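Local coordinates for peptidase S9 prolyl oligopeptidase catalytic domain-containing protein (PDB 4HXF) that probably works as an acylaminoacyl-releasing serine peptidase of the prolyl oligopeptidase family, with substrates selected through assembly into a self-compartmentalizing hexamer, at residues R352-K357 and Y409-N414; W366-E371 and L402-G407; N443-F448 and S479-A484. One frame throughout, in Å; residues are numbered along the deposited sequence.

In the fold
The three contacts illustrate how an alpha/beta hydrolase sheet is built up at one edge and then covered by helices. Contact 1 joins two strands of the sheet across the strand between them; contact 2 sets the end of that middle strand against helix 398-405, which leads into strand 409-413. Their centres lie about 13 Å apart. Contact 3 belongs to the helical layer, where helix 436-451 meets the loop before strand 484-488; its centre is about 12 Å from that of contact 1 and about 17 Å from that of contact 2. Phe-448 touches both Tyr-367 and Tyr-409. All three lie away from the inhibitor pocket lined by Ser-466 and His-578.

Contact 1 of 3, residues R352-K357 and Y409-N414; sequences RHFRFK and YIVYVN
Phe-356 and Val-413 carry most of this contact, their side chains meeting at about a right angle. The CE1 and CZ corner of the ring lies against the valine branch: CE1 of Phe-356 is 3.7 Å from CG1 of Val-413, and CZ of the same ring is 3.9 Å from CB of that valine. The second methyl, CG2 of Val-413, lies 4.2 Å from CZ of Phe-356, so that corner of the ring touches both arms of the fork. A chi1 of 67° sets CG of Phe-356 between its backbone N and carbonyl carbon and swings the ring towards Val-413. Two residues earlier, Phe-354 reaches the neighbouring valine at a longer distance, its CZ 4.3 Å from CG2 of Val-411, which comes to the edge of the ring near its plane.

No hydrogen bond links the two segments, and their closest CA atoms, those of Phe-354 and Val-413, are 9.2 Å apart. That spacing reflects the alpha/beta hydrolase sheet, in which strand 361-368 runs between strands 352-358 and 409-413, antiparallel to both. Phe-354 and Phe-356 pair by backbone hydrogen bonds with Gly-365 and Leu-363 of this middle strand, while their rings reach past it on the face covered by helix 436-451. There Phe-354 packs on Phe-448 and Leu-451, and Phe-356 on Glu-447. An alanine at Phe-356 would take the ring away from Val-413 and would probably leave a gap beneath the helix beside Glu-447.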
loop_
_atom_site.group_PDB
_atom_site.type_symbol
_atom_site.label_atom_id
_atom_site.label_comp_id
_atom_site.label_asym_id
_atom_site.label_seq_id
_atom_site.Cartn_x
_atom_site.Cartn_y
_atom_site.Cartn_z
ATOM N N ARG A 352 -40.561 -40.017 -0.984
ATOM C CA ARG A 352 -41.818 -40.766 -1.140
ATOM C C ARG A 352 -42.966 -39.974 -0.521
ATOM O O ARG A 352 -42.937 -39.724 0.718
ATOM C CB ARG A 352 -41.718 -42.132 -0.474
ATOM C CG ARG A 352 -43.081 -42.876 -0.506
ATOM C CD ARG A 352 -43.023 -44.342 -0.239
ATOM N NE ARG A 352 -42.491 -45.071 -1.394
ATOM C CZ ARG A 352 -42.333 -46.400 -1.433
ATOM N NH1 ARG A 352 -42.661 -47.175 -0.388
ATOM N NH2 ARG A 352 -41.794 -46.955 -2.494
ATOM N N HIS A 353 -44.000 -39.642 -1.318
ATOM C CA HIS A 353 -45.133 -38.910 -0.861
ATOM C C HIS A 353 -46.063 -39.880 -0.110
ATOM O O HIS A 353 -46.225 -41.057 -0.525
ATOM C CB HIS A 353 -45.854 -38.309 -2.057
ATOM C CG HIS A 353 -47.164 -37.690 -1.732
ATOM N ND1 HIS A 353 -48.340 -38.236 -2.131
ATOM C CD2 HIS A 353 -47.469 -36.611 -0.957
ATOM C CE1 HIS A 353 -49.366 -37.472 -1.633
ATOM N NE2 HIS A 353 -48.826 -36.453 -0.950
ATOM N N PHE A 354 -46.687 -39.403 0.941
ATOM C CA PHE A 354 -47.769 -40.130 1.643
ATOM C C PHE A 354 -48.822 -39.187 2.132
ATOM O O PHE A 354 -48.571 -38.029 2.411
ATOM C CB PHE A 354 -47.291 -40.993 2.819
ATOM C CG PHE A 354 -46.706 -40.229 3.983
ATOM C CD1 PHE A 354 -47.423 -40.056 5.214
ATOM C CD2 PHE A 354 -45.374 -39.728 3.956
ATOM C CE1 PHE A 354 -46.873 -39.334 6.289
ATOM C CE2 PHE A 354 -44.848 -39.057 5.059
ATOM C CZ PHE A 354 -45.581 -38.866 6.250
ATOM N N ARG A 355 -50.061 -39.675 2.152
ATOM C CA ARG A 355 -51.119 -38.917 2.771
ATOM C C ARG A 355 -51.373 -39.396 4.188
ATOM O O ARG A 355 -51.142 -40.600 4.535
ATOM C CB ARG A 355 -52.396 -39.180 1.932
ATOM C CG ARG A 355 -52.324 -38.635 0.541
ATOM C CD ARG A 355 -52.387 -37.159 0.489
ATOM N NE ARG A 355 -53.732 -36.674 0.669
ATOM C CZ ARG A 355 -54.107 -35.395 0.710
ATOM N NH1 ARG A 355 -53.238 -34.403 0.675
ATOM N NH2 ARG A 355 -55.405 -35.096 0.798
ATOM N N PHE A 356 -51.892 -38.524 5.018
ATOM C CA PHE A 356 -52.244 -38.912 6.380
ATOM C C PHE A 356 -53.388 -38.056 6.890
ATOM O O PHE A 356 -53.553 -36.905 6.452
ATOM C CB PHE A 356 -50.985 -38.829 7.290
ATOM C CG PHE A 356 -50.428 -37.434 7.528
ATOM C CD1 PHE A 356 -49.493 -36.850 6.638
ATOM C CD2 PHE A 356 -50.794 -36.714 8.649
ATOM C CE1 PHE A 356 -49.026 -35.570 6.892
ATOM C CE2 PHE A 356 -50.264 -35.449 8.927
ATOM C CZ PHE A 356 -49.381 -34.904 8.038
ATOM N N LYS A 357 -54.084 -38.573 7.883
ATOM C CA LYS A 357 -55.171 -37.827 8.484
ATOM C C LYS A 357 -54.669 -37.112 9.738
ATOM O O LYS A 357 -53.913 -37.632 10.523
ATOM C CB LYS A 357 -56.340 -38.752 8.783
ATOM C CG LYS A 357 -56.980 -39.360 7.527
ATOM C CD LYS A 357 -57.862 -40.523 7.889
ATOM C CE LYS A 357 -58.385 -41.201 6.628
ATOM N NZ LYS A 357 -57.442 -40.878 5.514
ATOM N N TYR A 409 -33.329 -41.431 8.078
ATOM C CA TYR A 409 -34.645 -41.103 7.527
ATOM C C TYR A 409 -34.839 -39.599 7.630
ATOM O O TYR A 409 -34.477 -38.978 8.626
ATOM C CB TYR A 409 -35.781 -41.762 8.304
ATOM C CG TYR A 409 -36.068 -43.206 7.906
ATOM C CD1 TYR A 409 -35.472 -44.250 8.607
ATOM C CD2 TYR A 409 -36.949 -43.503 6.867
ATOM C CE1 TYR A 409 -35.811 -45.577 8.334
ATOM C CE2 TYR A 409 -37.264 -44.810 6.562
ATOM C CZ TYR A 409 -36.682 -45.838 7.308
ATOM O OH TYR A 409 -37.086 -47.139 6.934
ATOM N N ILE A 410 -35.511 -39.044 6.650
ATOM C CA ILE A 410 -35.911 -37.636 6.625
ATOM C C ILE A 410 -37.446 -37.652 6.465
ATOM O O ILE A 410 -37.998 -38.389 5.605
ATOM C CB ILE A 410 -35.327 -36.941 5.377
ATOM C CG1 ILE A 410 -33.811 -37.231 5.223
ATOM C CG2 ILE A 410 -35.635 -35.459 5.350
ATOM C CD1 ILE A 410 -32.940 -36.774 6.421
ATOM N N VAL A 411 -38.105 -36.891 7.335
ATOM C CA VAL A 411 -39.574 -36.823 7.268
ATOM C C VAL A 411 -40.007 -35.382 7.366
ATOM O O VAL A 411 -39.499 -34.603 8.139
ATOM C CB VAL A 411 -40.272 -37.718 8.303
ATOM C CG1 VAL A 411 -40.001 -37.394 9.693
ATOM C CG2 VAL A 411 -41.837 -37.718 8.063
ATOM N N TYR A 412 -41.001 -35.019 6.589
ATOM C CA TYR A 412 -41.460 -33.624 6.556
ATOM C C TYR A 412 -42.906 -33.522 5.954
ATOM O O TYR A 412 -43.289 -34.343 5.094
ATOM C CB TYR A 412 -40.493 -32.772 5.753
ATOM C CG TYR A 412 -40.194 -33.132 4.293
ATOM C CD1 TYR A 412 -39.163 -33.983 3.937
ATOM C CD2 TYR A 412 -40.963 -32.634 3.285
ATOM C CE1 TYR A 412 -38.961 -34.279 2.621
ATOM C CE2 TYR A 412 -40.680 -32.908 1.920
ATOM C CZ TYR A 412 -39.633 -33.728 1.651
ATOM O OH TYR A 412 -39.431 -33.965 0.292
ATOM N N VAL A 413 -43.700 -32.592 6.504
ATOM C CA VAL A 413 -45.093 -32.479 6.048
ATOM C C VAL A 413 -45.422 -31.033 5.776
ATOM O O VAL A 413 -44.698 -30.113 6.161
ATOM C CB VAL A 413 -46.106 -33.073 7.107
ATOM C CG1 VAL A 413 -45.585 -34.510 7.538
ATOM C CG2 VAL A 413 -46.302 -32.105 8.378
ATOM N N ASN A 414 -46.623 -30.836 5.174
ATOM C CA ASN A 414 -47.183 -29.474 5.062
ATOM C C ASN A 414 -48.373 -29.352 6.034
ATOM O O ASN A 414 -49.518 -29.746 5.708
ATOM C CB ASN A 414 -47.612 -29.202 3.625
ATOM C CG ASN A 414 -46.460 -28.799 2.722
ATOM O OD1 ASN A 414 -45.512 -28.148 3.195
ATOM N ND2 ASN A 414 -46.537 -29.117 1.386
#

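Contact 2 of 3, residues W366-E371 and L402-G407; sequences WYIKPE and LMASKG
Pro-370 meets Ala-404 and Gly-407 with one side of its ring, and the ring can be followed atom by atom. CB of Pro-370 sits in the turn that closes the helix, 3.5 Å from O of Ala-404 and 3.6 Å from C of Gly-407. The next atom, CG of Pro-370, lies over the same glycine, 3.7 Å from O of Gly-407. CD, which closes the ring on the backbone N, turns towards Tyr-409, so the proline spans from the helix end to the start of the following strand.

Behind the proline, Ile-368 adds an apolar touch: its CG2 is 3.6 Å from CB of Ala-404. That methyl stands anti to the backbone N of Ile-368, because chi1 of -64° puts CG1 beside the N instead.

Helix 398-405 is the segment that, in the alpha/beta hydrolase fold, connects parallel strands 378-384 and 409-413 in a beta-alpha-beta crossover. It ends in a Schellman motif, with Tyr-408 N bonded to Met-403 O and Gly-407 N to Ala-404 O. Gly-407 is the C-prime residue, with a phi of 99°; a side chain there would be pressed against the carbonyl O of Lys-406.

Water bridges the polar part of the contact. One molecule accepts from N of Glu-371 and donates to O of Ala-404, at 2.9 and 2.8 Å. The Ala-404 oxygen therefore holds two hydrogen bonds, one from the water and one from Gly-407 N. In the same last turn, Ser-405 OG donates to O of Leu-402 at 2.6 Å, the donor tilted 17° from the carbonyl plane.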
loop_
_atom_site.group_PDB
_atom_site.type_symbol
_atom_site.label_atom_id
_atom_site.label_comp_id
_atom_site.label_asym_id
_atom_site.label_seq_id
_atom_site.Cartn_x
_atom_site.Cartn_y
_atom_site.Cartn_z
ATOM N N TRP A 366 -43.989 -36.280 3.184
ATOM C CA TRP A 366 -42.940 -37.001 2.457
ATOM C C TRP A 366 -41.867 -37.599 3.364
ATOM O O TRP A 366 -41.629 -37.077 4.455
ATOM C CB TRP A 366 -42.201 -36.113 1.428
ATOM C CG TRP A 366 -43.078 -35.496 0.352
ATOM C CD1 TRP A 366 -43.247 -35.938 -0.925
ATOM C CD2 TRP A 366 -43.936 -34.318 0.461
ATOM N NE1 TRP A 366 -44.188 -35.184 -1.618
ATOM C CE2 TRP A 366 -44.603 -34.167 -0.830
ATOM C CE3 TRP A 366 -44.242 -33.419 1.480
ATOM C CZ2 TRP A 366 -45.479 -33.178 -1.059
ATOM C CZ3 TRP A 366 -45.161 -32.388 1.215
ATOM C CH2 TRP A 366 -45.724 -32.268 -0.002
ATOM N N TYR A 367 -41.227 -38.667 2.875
ATOM C CA TYR A 367 -40.036 -39.117 3.567
ATOM C C TYR A 367 -39.022 -39.687 2.662
ATOM O O TYR A 367 -39.326 -40.046 1.531
ATOM C CB TYR A 367 -40.441 -40.157 4.615
ATOM C CG TYR A 367 -40.864 -41.490 4.110
ATOM C CD1 TYR A 367 -42.241 -41.771 3.914
ATOM C CD2 TYR A 367 -39.976 -42.535 3.947
ATOM C CE1 TYR A 367 -42.658 -42.985 3.502
ATOM C CE2 TYR A 367 -40.454 -43.770 3.553
ATOM C CZ TYR A 367 -41.790 -43.977 3.359
ATOM O OH TYR A 367 -42.227 -45.260 3.020
ATOM N N ILE A 368 -37.776 -39.656 3.136
ATOM C CA ILE A 368 -36.662 -40.271 2.432
ATOM C C ILE A 368 -36.104 -41.361 3.298
ATOM O O ILE A 368 -35.848 -41.184 4.479
ATOM C CB ILE A 368 -35.529 -39.270 2.126
ATOM C CG1 ILE A 368 -35.980 -38.163 1.162
ATOM C CG2 ILE A 368 -34.292 -39.995 1.617
ATOM C CD1 ILE A 368 -35.119 -36.908 1.146
ATOM N N LYS A 369 -35.923 -42.517 2.680
ATOM C CA LYS A 369 -35.374 -43.727 3.351
ATOM C C LYS A 369 -33.884 -43.898 2.948
ATOM O O LYS A 369 -33.523 -43.815 1.747
ATOM C CB LYS A 369 -36.168 -44.977 2.988
ATOM C CG LYS A 369 -35.618 -46.194 3.702
ATOM C CD LYS A 369 -36.374 -47.418 3.200
ATOM C CE LYS A 369 -36.085 -48.669 4.019
ATOM N NZ LYS A 369 -36.837 -49.955 3.628
ATOM N N PRO A 370 -32.985 -43.945 3.968
ATOM C CA PRO A 370 -31.564 -44.117 3.693
ATOM C C PRO A 370 -31.255 -45.554 3.313
ATOM O O PRO A 370 -32.115 -46.437 3.398
ATOM C CB PRO A 370 -30.940 -43.767 5.051
ATOM C CG PRO A 370 -31.907 -44.329 6.010
ATOM C CD PRO A 370 -33.240 -43.934 5.424
ATOM N N GLU A 371 -30.053 -45.748 2.817
ATOM C CA GLU A 371 -29.514 -47.095 2.453
ATOM C C GLU A 371 -29.328 -47.734 3.802
ATOM O O GLU A 371 -28.709 -47.179 4.775
ATOM C CB GLU A 371 -28.224 -46.964 1.588
ATOM N N LEU A 402 -28.098 -34.535 2.124
ATOM C CA LEU A 402 -26.901 -34.774 2.898
ATOM C C LEU A 402 -27.168 -35.729 4.072
ATOM O O LEU A 402 -26.449 -36.737 4.203
ATOM C CB LEU A 402 -26.435 -33.457 3.517
ATOM C CG LEU A 402 -25.221 -33.494 4.464
ATOM C CD1 LEU A 402 -23.927 -34.093 3.927
ATOM C CD2 LEU A 402 -25.049 -32.072 5.097
ATOM N N MET A 403 -28.223 -35.483 4.849
ATOM C CA MET A 403 -28.500 -36.375 5.973
ATOM C C MET A 403 -28.972 -37.763 5.607
ATOM O O MET A 403 -28.670 -38.775 6.232
ATOM C CB MET A 403 -29.299 -35.688 7.058
ATOM C CG MET A 403 -28.739 -34.398 7.571
ATOM S SD MET A 403 -27.077 -34.500 8.220
ATOM C CE MET A 403 -27.338 -35.329 9.818
ATOM N N ALA A 404 -29.727 -37.826 4.476
ATOM C CA ALA A 404 -30.085 -39.122 3.966
ATOM C C ALA A 404 -28.859 -39.970 3.638
ATOM O O ALA A 404 -28.801 -41.176 3.923
ATOM C CB ALA A 404 -30.970 -39.001 2.696
ATOM N N SER A 405 -27.878 -39.302 3.026
ATOM C CA SER A 405 -26.636 -39.945 2.651
ATOM C C SER A 405 -25.847 -40.455 3.896
ATOM O O SER A 405 -25.051 -41.357 3.751
ATOM C CB SER A 405 -25.752 -39.072 1.800
ATOM O OG SER A 405 -25.034 -38.155 2.585
ATOM N N LYS A 406 -26.060 -39.837 5.036
ATOM C CA LYS A 406 -25.427 -40.223 6.287
ATOM C C LYS A 406 -26.260 -41.205 7.129
ATOM O O LYS A 406 -25.921 -41.457 8.286
ATOM C CB LYS A 406 -25.081 -38.988 7.116
ATOM C CG LYS A 406 -24.134 -38.102 6.354
ATOM C CD LYS A 406 -23.959 -36.863 7.062
ATOM C CE LYS A 406 -23.087 -37.071 8.334
ATOM N NZ LYS A 406 -21.701 -37.579 7.998
ATOM N N GLY A 407 -27.315 -41.777 6.566
ATOM C CA GLY A 407 -27.962 -42.934 7.182
ATOM C C GLY A 407 -29.208 -42.530 7.986
ATOM O O GLY A 407 -29.688 -43.324 8.813
HETATM O O HOH W 1 -27.963 -43.702 3.092
#

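Contact 3 of 3, residues N443-F448 and S479-A484; sequences NGIEEF and SDLFKA
Ile-445 of helix 436-451 meets Leu-481 and Phe-482 in a purely apolar touch, and both of its branches are used. CG2 of Ile-445, placed anti to the backbone N, faces CD2 of Leu-481 at 4.2 Å, the two side chains reaching towards each other tip to tip. The longer branch goes to Phe-482: CD1 of Ile-445 is 3.9 Å from CZ of Phe-482 and 4.0 Å from CE2 of that ring. It arrives at the ring's edge, near the ring plane, and touches no face.

An aliphatic-on-ring contact also lies within the loop. CB of Leu-481 stands 4.1 Å above the plane of the Phe-482 ring, offset towards its rim, so the leucine lies partly over one face while the isoleucine holds the edge. Elsewhere the ring reaches Ile-460 and Ile-462 of strand 460-465, and Ala-475 and Leu-476 of helix 467-478. These neighbours place the contact in the alpha/beta hydrolase fold: helix 467-478 follows Ser-466, which lines the inhibitor pocket and probably sits on the nucleophile elbow, and the loop carries the chain from that helix to strand 484-488.

Hydrogen bonds stay on their own side of the interface. Ser-479, the first residue to leave helical angles after helix 467-478, forms an ST turn in which its OG accepts from N of Leu-481 at 3.0 Å, with a nearly straight N-H...O angle of 163°. In helix 436-451, N of Phe-448 bonds O of Gly-444 at 2.9 Å.

Charged groups are paired around the contact, not across it: Asp-480 with Lys-535, and Glu-447 with Arg-450.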
loop_
_atom_site.group_PDB
_atom_site.type_symbol
_atom_site.label_atom_id
_atom_site.label_comp_id
_atom_site.label_asym_id
_atom_site.label_seq_id
_atom_site.Cartn_x
_atom_site.Cartn_y
_atom_site.Cartn_z
ATOM N N ASN A 443 -48.972 -36.159 13.856
ATOM C CA ASN A 443 -49.763 -37.174 13.162
ATOM C C ASN A 443 -49.054 -37.682 11.885
ATOM O O ASN A 443 -49.171 -38.858 11.548
ATOM C CB ASN A 443 -51.172 -36.598 12.836
ATOM C CG ASN A 443 -52.058 -36.562 14.099
ATOM O OD1 ASN A 443 -51.929 -37.440 14.960
ATOM N ND2 ASN A 443 -52.949 -35.586 14.223
ATOM N N GLY A 444 -48.316 -36.789 11.221
ATOM C CA GLY A 444 -47.524 -37.177 10.084
ATOM C C GLY A 444 -46.420 -38.119 10.433
ATOM O O GLY A 444 -46.169 -39.116 9.766
ATOM N N ILE A 445 -45.776 -37.804 11.525
ATOM C CA ILE A 445 -44.695 -38.671 12.027
ATOM C C ILE A 445 -45.256 -40.021 12.384
ATOM O O ILE A 445 -44.678 -41.039 12.067
ATOM C CB ILE A 445 -44.026 -38.052 13.286
ATOM C CG1 ILE A 445 -43.344 -36.794 12.969
ATOM C CG2 ILE A 445 -43.049 -39.081 13.960
ATOM C CD1 ILE A 445 -42.930 -36.009 14.208
ATOM N N GLU A 446 -46.423 -40.107 13.020
ATOM C CA GLU A 446 -47.045 -41.335 13.440
ATOM C C GLU A 446 -47.383 -42.192 12.242
ATOM O O GLU A 446 -47.064 -43.404 12.247
ATOM C CB GLU A 446 -48.278 -41.064 14.282
ATOM C CG GLU A 446 -48.915 -42.286 14.853
ATOM C CD GLU A 446 -50.279 -41.978 15.555
ATOM O OE1 GLU A 446 -50.772 -42.936 16.210
ATOM O OE2 GLU A 446 -50.855 -40.843 15.406
ATOM N N GLU A 447 -47.816 -41.578 11.165
ATOM C CA GLU A 447 -48.137 -42.355 9.985
ATOM C C GLU A 447 -46.875 -42.858 9.265
ATOM O O GLU A 447 -46.811 -44.026 8.859
ATOM C CB GLU A 447 -49.035 -41.573 9.030
ATOM C CG GLU A 447 -49.349 -42.278 7.689
ATOM C CD GLU A 447 -50.090 -43.623 7.768
ATOM O OE1 GLU A 447 -50.238 -44.233 6.703
ATOM O OE2 GLU A 447 -50.465 -44.070 8.904
ATOM N N PHE A 448 -45.861 -41.968 9.212
ATOM C CA PHE A 448 -44.591 -42.345 8.658
ATOM C C PHE A 448 -44.010 -43.567 9.396
ATOM O O PHE A 448 -43.503 -44.525 8.773
ATOM C CB PHE A 448 -43.618 -41.149 8.704
ATOM C CG PHE A 448 -42.181 -41.585 8.773
ATOM C CD1 PHE A 448 -41.530 -41.969 7.630
ATOM C CD2 PHE A 448 -41.474 -41.544 9.950
ATOM C CE1 PHE A 448 -40.215 -42.434 7.634
ATOM C CE2 PHE A 448 -40.129 -41.955 9.980
ATOM C CZ PHE A 448 -39.515 -42.435 8.813
ATOM N N SER A 479 -43.451 -32.171 23.869
ATOM C CA SER A 479 -43.489 -33.581 23.586
ATOM C C SER A 479 -42.231 -34.202 24.141
ATOM O O SER A 479 -41.190 -33.524 24.259
ATOM C CB SER A 479 -43.468 -33.758 22.095
ATOM O OG SER A 479 -43.383 -35.093 21.585
ATOM N N ASP A 480 -42.331 -35.454 24.473
ATOM C CA ASP A 480 -41.177 -36.209 24.874
ATOM C C ASP A 480 -40.715 -37.142 23.744
ATOM O O ASP A 480 -39.847 -37.992 23.949
ATOM C CB ASP A 480 -41.478 -37.023 26.170
ATOM C CG ASP A 480 -41.840 -36.144 27.380
ATOM O OD1 ASP A 480 -41.265 -35.053 27.553
ATOM O OD2 ASP A 480 -42.710 -36.598 28.186
ATOM N N LEU A 481 -41.255 -36.985 22.543
ATOM C CA LEU A 481 -40.882 -37.851 21.464
ATOM C C LEU A 481 -39.452 -37.683 20.969
ATOM O O LEU A 481 -38.836 -38.630 20.583
ATOM C CB LEU A 481 -41.869 -37.619 20.269
ATOM C CG LEU A 481 -41.731 -38.496 19.016
ATOM C CD1 LEU A 481 -41.862 -39.984 19.405
ATOM C CD2 LEU A 481 -42.806 -38.023 17.998
ATOM N N PHE A 482 -38.922 -36.456 20.982
ATOM C CA PHE A 482 -37.683 -36.117 20.301
ATOM C C PHE A 482 -36.448 -36.223 21.165
ATOM O O PHE A 482 -36.471 -35.912 22.358
ATOM C CB PHE A 482 -37.778 -34.717 19.711
ATOM C CG PHE A 482 -38.966 -34.535 18.829
ATOM C CD1 PHE A 482 -40.145 -34.010 19.305
ATOM C CD2 PHE A 482 -38.938 -34.987 17.537
ATOM C CE1 PHE A 482 -41.271 -33.897 18.563
ATOM C CE2 PHE A 482 -40.095 -34.903 16.790
ATOM C CZ PHE A 482 -41.251 -34.376 17.264
ATOM N N LYS A 483 -35.379 -36.738 20.553
ATOM C CA LYS A 483 -34.124 -37.033 21.280
ATOM C C LYS A 483 -33.092 -35.875 21.159
ATOM O O LYS A 483 -32.124 -35.838 21.887
ATOM C CB LYS A 483 -33.554 -38.304 20.771
ATOM C CG LYS A 483 -34.413 -39.512 21.184
ATOM C CD LYS A 483 -34.682 -39.600 22.693
ATOM C CE LYS A 483 -35.295 -40.972 23.045
ATOM N NZ LYS A 483 -36.657 -41.085 22.402
ATOM N N ALA A 484 -33.286 -35.012 20.181
ATOM C CA ALA A 484 -32.409 -33.884 19.827
ATOM C C ALA A 484 -33.149 -32.918 18.981
ATOM O O ALA A 484 -33.998 -33.299 18.200
ATOM C CB ALA A 484 -31.184 -34.405 19.046
#